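Local coordinates for protein geranyltranstransferase (IspA) (Helicobacter pylori, PDB 3LLW) that probably acts as a magnesium-dependent prenyltransferase of isoprenoid biosynthesis, a member of the farnesyl and geranylgeranyl diphosphate synthase family, at residues Ile144-Asn155 / Leu192-Ala203. Sequence-based numbering, arbitrary orientation.
Sequences IIVELIKILSAN and LISASLIMGLVA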
loop_
_atom_site.group_PDB
_atom_site.type_symbol
_atom_site.label_atom_id
_atom_site.label_comp_id
_atom_site.label_asym_id
_atom_site.label_seq_id
_atom_site.Cartn_x
_atom_site.Cartn_y
_atom_site.Cartn_z
ATOM N N ILE A 144 -16.059 8.796 5.066
ATOM C CA ILE A 144 -16.211 8.070 3.808
ATOM C C ILE A 144 -14.847 7.614 3.272
ATOM O O ILE A 144 -14.706 6.457 2.857
ATOM C CB ILE A 144 -17.025 8.881 2.746
ATOM C CG1 ILE A 144 -18.512 8.944 3.143
ATOM C CG2 ILE A 144 -16.853 8.293 1.319
ATOM C CD1 ILE A 144 -19.342 9.948 2.329
ATOM N N ILE A 145 -13.846 8.498 3.323
ATOM C CA ILE A 145 -12.477 8.149 2.884
ATOM C C ILE A 145 -11.886 7.001 3.721
ATOM O O ILE A 145 -11.241 6.090 3.173
ATOM C CB ILE A 145 -11.520 9.385 2.855
ATOM C CG1 ILE A 145 -12.085 10.500 1.968
ATOM C CG2 ILE A 145 -10.123 9.011 2.363
ATOM C CD1 ILE A 145 -12.543 10.053 0.589
ATOM N N VAL A 146 -12.148 7.022 5.029
ATOM C CA VAL A 146 -11.673 5.962 5.919
ATOM C C VAL A 146 -12.261 4.607 5.543
ATOM O O VAL A 146 -11.501 3.652 5.325
ATOM C CB VAL A 146 -11.870 6.296 7.409
ATOM C CG1 VAL A 146 -11.762 5.042 8.280
ATOM C CG2 VAL A 146 -10.823 7.303 7.835
ATOM N N GLU A 147 -13.587 4.543 5.411
ATOM C CA GLU A 147 -14.270 3.333 4.916
ATOM C C GLU A 147 -13.765 2.797 3.563
ATOM O O GLU A 147 -13.637 1.601 3.399
ATOM C CB GLU A 147 -15.778 3.547 4.863
ATOM C CG GLU A 147 -16.481 3.085 6.120
ATOM C CD GLU A 147 -17.245 4.209 6.799
ATOM O OE1 GLU A 147 -18.212 4.729 6.195
ATOM O OE2 GLU A 147 -16.873 4.571 7.940
ATOM N N LEU A 148 -13.473 3.684 2.619
ATOM C CA LEU A 148 -13.038 3.278 1.283
ATOM C C LEU A 148 -11.687 2.610 1.377
ATOM O O LEU A 148 -11.462 1.566 0.776
ATOM C CB LEU A 148 -12.975 4.482 0.341
ATOM C CG LEU A 148 -14.304 5.117 -0.077
ATOM C CD1 LEU A 148 -14.102 6.475 -0.691
ATOM C CD2 LEU A 148 -15.101 4.229 -0.984
ATOM N N ILE A 149 -10.811 3.217 2.180
ATOM C CA ILE A 149 -9.493 2.677 2.489
ATOM C C ILE A 149 -9.548 1.329 3.206
ATOM O O ILE A 149 -8.822 0.398 2.795
ATOM C CB ILE A 149 -8.613 3.724 3.211
ATOM C CG1 ILE A 149 -8.274 4.856 2.237
ATOM C CG2 ILE A 149 -7.328 3.099 3.731
ATOM C CD1 ILE A 149 -7.500 6.013 2.849
ATOM N N LYS A 150 -10.419 1.208 4.233
ATOM C CA LYS A 150 -10.694 -0.080 4.901
ATOM C C LYS A 150 -11.077 -1.165 3.904
ATOM O O LYS A 150 -10.607 -2.306 4.004
ATOM C CB LYS A 150 -11.888 0.016 5.878
ATOM C CG LYS A 150 -11.729 0.852 7.125
ATOM C CD LYS A 150 -12.888 0.524 8.092
ATOM C CE LYS A 150 -13.011 1.525 9.214
ATOM N NZ LYS A 150 -13.972 1.030 10.235
ATOM N N ILE A 151 -11.958 -0.815 2.964
ATOM C CA ILE A 151 -12.420 -1.757 1.944
ATOM C C ILE A 151 -11.295 -2.174 0.981
ATOM O O ILE A 151 -11.040 -3.363 0.819
ATOM C CB ILE A 151 -13.630 -1.208 1.167
ATOM C CG1 ILE A 151 -14.850 -1.116 2.099
ATOM C CG2 ILE A 151 -13.984 -2.116 -0.032
ATOM C CD1 ILE A 151 -15.993 -0.357 1.498
ATOM N N LEU A 152 -10.621 -1.199 0.378
ATOM C CA LEU A 152 -9.589 -1.489 -0.638
ATOM C C LEU A 152 -8.383 -2.250 -0.069
ATOM O O LEU A 152 -7.917 -3.232 -0.663
ATOM C CB LEU A 152 -9.145 -0.203 -1.341
ATOM C CG LEU A 152 -8.280 -0.425 -2.597
ATOM C CD1 LEU A 152 -9.092 -0.965 -3.788
ATOM C CD2 LEU A 152 -7.560 0.849 -2.979
ATOM N N SER A 153 -7.908 -1.808 1.094
ATOM C CA SER A 153 -6.843 -2.488 1.822
ATOM C C SER A 153 -7.170 -3.914 2.245
ATOM O O SER A 153 -6.315 -4.802 2.077
ATOM C CB SER A 153 -6.384 -1.669 3.030
ATOM O OG SER A 153 -7.463 -1.482 3.961
ATOM N N ALA A 154 -8.373 -4.148 2.787
ATOM C CA ALA A 154 -8.795 -5.525 3.138
ATOM C C ALA A 154 -8.858 -6.468 1.939
ATOM O O ALA A 154 -8.428 -7.611 2.028
ATOM C CB ALA A 154 -10.124 -5.541 3.855
ATOM N N ASN A 155 -9.401 -5.975 0.829
ATOM C CA ASN A 155 -9.713 -6.805 -0.315
ATOM C C ASN A 155 -8.548 -6.931 -1.304
ATOM O O ASN A 155 -8.489 -7.886 -2.069
ATOM C CB ASN A 155 -10.957 -6.266 -1.014
ATOM C CG ASN A 155 -12.230 -6.522 -0.207
ATOM O OD1 ASN A 155 -12.805 -7.605 -0.267
ATOM N ND2 ASN A 155 -12.655 -5.527 0.568
ATOM N N LEU A 192 -11.570 -7.902 -5.389
ATOM C CA LEU A 192 -11.378 -6.533 -5.896
ATOM C C LEU A 192 -12.554 -6.018 -6.756
ATOM O O LEU A 192 -12.864 -4.814 -6.780
ATOM C CB LEU A 192 -10.056 -6.441 -6.679
ATOM C CG LEU A 192 -9.504 -5.066 -7.069
ATOM C CD1 LEU A 192 -9.282 -4.216 -5.823
ATOM C CD2 LEU A 192 -8.212 -5.151 -7.932
ATOM N N ILE A 193 -13.199 -6.939 -7.454
ATOM C CA ILE A 193 -14.413 -6.656 -8.236
ATOM C C ILE A 193 -15.598 -6.345 -7.276
ATOM O O ILE A 193 -16.369 -5.409 -7.510
ATOM C CB ILE A 193 -14.705 -7.869 -9.162
ATOM C CG1 ILE A 193 -13.724 -7.857 -10.361
ATOM C CG2 ILE A 193 -16.154 -7.921 -9.651
ATOM C CD1 ILE A 193 -13.880 -9.048 -11.234
ATOM N N SER A 194 -15.730 -7.109 -6.194
ATOM C CA SER A 194 -16.812 -6.819 -5.233
ATOM C C SER A 194 -16.482 -5.558 -4.421
ATOM O O SER A 194 -17.378 -4.780 -4.106
ATOM C CB SER A 194 -17.175 -8.047 -4.375
ATOM O OG SER A 194 -16.878 -7.886 -3.010
ATOM N N ALA A 195 -15.187 -5.323 -4.161
ATOM C CA ALA A 195 -14.731 -4.069 -3.531
ATOM C C ALA A 195 -15.080 -2.841 -4.351
ATOM O O ALA A 195 -15.699 -1.910 -3.810
ATOM C CB ALA A 195 -13.238 -4.091 -3.202
ATOM N N SER A 196 -14.699 -2.844 -5.639
ATOM C CA SER A 196 -15.153 -1.825 -6.627
ATOM C C SER A 196 -16.660 -1.484 -6.501
ATOM O O SER A 196 -17.034 -0.315 -6.417
ATOM C CB SER A 196 -14.860 -2.285 -8.055
ATOM O OG SER A 196 -13.499 -2.701 -8.209
ATOM N N LEU A 197 -17.509 -2.503 -6.469
ATOM C CA LEU A 197 -18.951 -2.295 -6.351
ATOM C C LEU A 197 -19.357 -1.610 -5.050
ATOM O O LEU A 197 -19.991 -0.561 -5.101
ATOM C CB LEU A 197 -19.713 -3.606 -6.519
ATOM C CG LEU A 197 -19.694 -4.168 -7.930
ATOM C CD1 LEU A 197 -20.033 -5.619 -7.881
ATOM C CD2 LEU A 197 -20.684 -3.463 -8.836
ATOM N N ILE A 198 -18.930 -2.148 -3.905
ATOM C CA ILE A 198 -19.271 -1.551 -2.584
ATOM C C ILE A 198 -18.573 -0.219 -2.261
ATOM O O ILE A 198 -19.080 0.596 -1.452
ATOM C CB ILE A 198 -19.130 -2.553 -1.407
ATOM C CG1 ILE A 198 -17.678 -3.030 -1.270
ATOM C CG2 ILE A 198 -20.099 -3.722 -1.595
ATOM C CD1 ILE A 198 -17.399 -3.933 -0.083
ATOM N N MET A 199 -17.432 0.014 -2.909
ATOM C CA MET A 199 -16.744 1.298 -2.829
ATOM C C MET A 199 -17.572 2.339 -3.582
ATOM O O MET A 199 -17.555 3.516 -3.212
ATOM C CB MET A 199 -15.295 1.241 -3.362
ATOM C CG MET A 199 -14.212 0.657 -2.404
ATOM S SD MET A 199 -12.659 0.217 -3.313
ATOM C CE MET A 199 -11.952 1.860 -3.350
ATOM N N GLY A 200 -18.311 1.899 -4.610
ATOM C CA GLY A 200 -19.353 2.737 -5.240
ATOM C C GLY A 200 -20.483 3.169 -4.290
ATOM O O GLY A 200 -20.921 4.330 -4.325
ATOM N N LEU A 201 -20.964 2.250 -3.455
ATOM C CA LEU A 201 -22.049 2.580 -2.480
ATOM C C LEU A 201 -21.549 3.546 -1.407
ATOM O O LEU A 201 -22.119 4.609 -1.210
ATOM C CB LEU A 201 -22.649 1.316 -1.832
ATOM C CG LEU A 201 -23.744 1.524 -0.758
ATOM C CD1 LEU A 201 -24.930 2.335 -1.291
ATOM C CD2 LEU A 201 -24.242 0.211 -0.218
ATOM N N VAL A 202 -20.468 3.159 -0.738
ATOM C CA VAL A 202 -19.783 3.978 0.256
ATOM C C VAL A 202 -19.502 5.407 -0.235
ATOM O O VAL A 202 -19.900 6.379 0.430
ATOM C CB VAL A 202 -18.485 3.257 0.743
ATOM C CG1 VAL A 202 -17.559 4.195 1.506
ATOM C CG2 VAL A 202 -18.850 2.071 1.610
ATOM N N ALA A 203 -18.863 5.529 -1.405
ATOM C CA ALA A 203 -18.558 6.844 -2.004
ATOM C C ALA A 203 -19.787 7.708 -2.327
ATOM O O ALA A 203 -19.691 8.929 -2.306
ATOM C CB ALA A 203 -17.690 6.691 -3.244
HETATM O O HOH W 1 -15.923 -7.998 -0.350
#
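Val202 and Ile151 interlock as reciprocal knobs between two nearly antiparallel helices, whose segment axes approach to 9.5 Å at 174°. Val202 enters the hole framed by Ile144, Glu147, Leu148 and Ile151, while Ile151 occupies the one formed by Ala195, Ile198, Met199 and Val202. Packing is tightest where Val202 CG1 meets Leu148 CD2 at 3.5 Å, closer than usual van der Waals contact; this CG1 lies anti to the backbone N (chi1 166°), while CG2 serves Ile151 CD1. Ile151 divides its work likewise: its CG2 branch meets Met199 CG at 3.7 Å and Ala195 CB at 3.8 Å. On the inner side, Met199 bends at chi3 (82°), and its SD reaches Leu152 CD1 at 3.8 Å; Ile79, Ile83 and Leu86 of helix 73-94 close over this flank. Leu192, also here, has its side chain about 12 Å from that of Asp94, a magnesium ligand, though no metal is bound here.

The opposite flank is looser and more polar: partly exposed Glu147 touches only through CB, 3.9 Å from Val202 CG1. Asn155, also partly exposed, lays CB against Ala195 CB, and its ND2 donates to Ile151 O at 2.7 Å, the acceptor lying close to the plane of the Asn155 amide. Its OD1 accepts from a water that also hydrogen-bonds Ser194 OG, a solvent-mediated link. Together, helices 142-156 and 178-204 form an antiparallel knobs-into-holes pair within the all-helical prenyl synthase fold.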